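Local atomic coordinates of anti-restriction endonuclease (Enterobacteria phage T4, PDB entry 3WX4), a protein that mimics DNA and inhibits the host McrA restriction endonuclease and DNA binding by the bacterial histone-like protein H-NS. Residues Asp16-Leu21 with Gly59-Ile64. Sequence-based numbering, arbitrary orientation.
Sequences DILEKL and GYFYVI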
# COMPACT_ATOMS: atom_id res chain seq x y z
N ASP A 16 2.38 -21.80 -1.76
CA ASP A 16 3.08 -23.09 -1.88
C ASP A 16 4.05 -23.28 -3.07
O ASP A 16 5.20 -23.71 -2.88
CB ASP A 16 2.06 -24.23 -1.94
CG ASP A 16 1.17 -24.34 -0.66
OD1 ASP A 16 1.49 -23.76 0.43
OD2 ASP A 16 0.14 -25.06 -0.78
N ILE A 17 3.58 -23.01 -4.29
CA ILE A 17 4.44 -23.25 -5.43
C ILE A 17 5.71 -22.38 -5.40
O ILE A 17 6.76 -22.79 -5.92
CB ILE A 17 3.70 -23.09 -6.77
CG1 ILE A 17 4.44 -23.86 -7.84
CG2 ILE A 17 3.55 -21.61 -7.18
CD1 ILE A 17 3.62 -24.12 -9.14
N LEU A 18 5.62 -21.20 -4.78
CA LEU A 18 6.83 -20.32 -4.72
C LEU A 18 7.75 -20.82 -3.65
O LEU A 18 8.98 -20.76 -3.81
CB LEU A 18 6.48 -18.85 -4.43
CG LEU A 18 6.01 -18.10 -5.70
CD1 LEU A 18 5.40 -16.73 -5.28
CD2 LEU A 18 7.19 -17.93 -6.73
N GLU A 19 7.17 -21.29 -2.53
CA GLU A 19 8.02 -21.85 -1.47
C GLU A 19 8.78 -23.06 -2.05
O GLU A 19 9.98 -23.22 -1.80
CB GLU A 19 7.20 -22.33 -0.28
CG GLU A 19 8.04 -23.07 0.76
CD GLU A 19 7.22 -23.53 1.96
OE1 GLU A 19 6.13 -24.13 1.69
OE2 GLU A 19 7.65 -23.28 3.11
N LYS A 20 8.11 -23.90 -2.83
CA LYS A 20 8.79 -25.03 -3.42
C LYS A 20 9.86 -24.60 -4.44
O LYS A 20 10.89 -25.28 -4.57
CB LYS A 20 7.82 -25.97 -4.11
CG LYS A 20 7.19 -26.94 -3.16
CD LYS A 20 5.98 -27.61 -3.80
CE LYS A 20 5.71 -28.96 -3.13
NZ LYS A 20 6.85 -29.96 -3.38
N LEU A 21 9.58 -23.55 -5.22
CA LEU A 21 10.58 -23.08 -6.18
C LEU A 21 11.84 -22.61 -5.43
O LEU A 21 12.99 -22.87 -5.87
CB LEU A 21 10.02 -21.92 -7.01
CG LEU A 21 11.02 -21.42 -8.08
CD1 LEU A 21 11.20 -22.48 -9.12
CD2 LEU A 21 10.52 -20.12 -8.70
N GLY A 59 8.68 -17.80 0.15
CA GLY A 59 7.39 -18.27 -0.34
C GLY A 59 6.18 -17.70 0.43
O GLY A 59 5.02 -17.92 0.01
N TYR A 60 6.41 -17.03 1.57
CA TYR A 60 5.32 -16.42 2.33
C TYR A 60 5.40 -14.92 2.07
O TYR A 60 6.49 -14.38 1.95
CB TYR A 60 5.47 -16.52 3.84
CG TYR A 60 5.66 -17.88 4.47
CD1 TYR A 60 5.68 -19.06 3.72
CD2 TYR A 60 5.82 -17.97 5.84
CE1 TYR A 60 5.85 -20.31 4.36
CE2 TYR A 60 5.98 -19.17 6.46
CZ TYR A 60 5.99 -20.33 5.71
OH TYR A 60 6.12 -21.50 6.41
N PHE A 61 4.25 -14.24 2.07
CA PHE A 61 4.19 -12.78 1.82
C PHE A 61 3.35 -12.11 2.87
O PHE A 61 2.39 -12.73 3.34
CB PHE A 61 3.55 -12.53 0.46
CG PHE A 61 4.37 -13.05 -0.65
CD1 PHE A 61 5.26 -12.20 -1.30
CD2 PHE A 61 4.37 -14.42 -0.96
CE1 PHE A 61 6.16 -12.71 -2.24
CE2 PHE A 61 5.27 -14.95 -1.89
CZ PHE A 61 6.17 -14.09 -2.54
N TYR A 62 3.71 -10.90 3.28
CA TYR A 62 2.82 -10.20 4.22
C TYR A 62 1.85 -9.51 3.27
O TYR A 62 2.22 -9.19 2.12
CB TYR A 62 3.53 -9.19 5.13
CG TYR A 62 4.27 -8.05 4.45
CD1 TYR A 62 3.58 -6.99 3.89
CD2 TYR A 62 5.68 -8.04 4.38
CE1 TYR A 62 4.24 -5.93 3.27
CE2 TYR A 62 6.37 -7.00 3.76
CZ TYR A 62 5.65 -5.94 3.20
OH TYR A 62 6.24 -4.90 2.55
N VAL A 63 0.60 -9.34 3.70
CA VAL A 63 -0.40 -8.70 2.83
C VAL A 63 -1.24 -7.79 3.74
O VAL A 63 -1.69 -8.23 4.81
CB VAL A 63 -1.33 -9.75 2.19
CG1 VAL A 63 -2.38 -9.07 1.35
CG2 VAL A 63 -0.54 -10.68 1.29
N ILE A 64 -1.34 -6.51 3.36
CA ILE A 64 -2.11 -5.53 4.10
C ILE A 64 -3.06 -4.84 3.12
O ILE A 64 -2.63 -4.02 2.28
CB ILE A 64 -1.21 -4.46 4.76
CG1 ILE A 64 -0.19 -5.15 5.67
CG2 ILE A 64 -2.06 -3.52 5.68
CD1 ILE A 64 1.00 -4.25 6.03
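Leu18 and Phe61 meet at about a right angle where helix 16-24 abuts the beginning of strand 60-65. One methyl of the leucine makes the touch: CD1 of Leu18 lies 3.8 Å from CE2 of Phe61 and almost as near to CZ, approaching the outer end of the ring obliquely. With CG of Leu18 set opposite its carbonyl carbon (chi1 -81°), the branch is directed at the ring, and both residues are buried. Ile87 adds to the apolar surroundings of Leu18, and Ile15 to those of Phe61.

Glu19 and Tyr60 are arranged differently, lying side by side and pointing the same way. The glutamate chain is extended, and Glu19 OE2 comes to 3.7 Å from Tyr60 CE1, with the hydroxyl slightly farther off. The carboxylate plane is turned 66° from the ring, and no hydrogen bond joins the two. Lys14 touches both side chains, and Tyr60 also packs on Ile3 of the second subunit.

Strand 60-65 is the middle strand of the antiparallel sheet within this chain, between strands 2-14 and 47-51. Helix 16-24 follows strand 2-14 almost at once, so the contact brings the helix against the entry to the neighbouring strand, within the region that defines the Arn family of DNA mimics.

Between the two side-chain pairs the backbones close in at Gly59, whose CA is 3.7 Å from Glu19 N and 3.8 Å from Glu19 CA. With no side chain in between, the residue leading into the strand lies directly against the helix backbone, and its positive phi of 84° likewise suits glycine. The Gly59 amide is hydrogen-bonded to the hydroxyl of Tyr29.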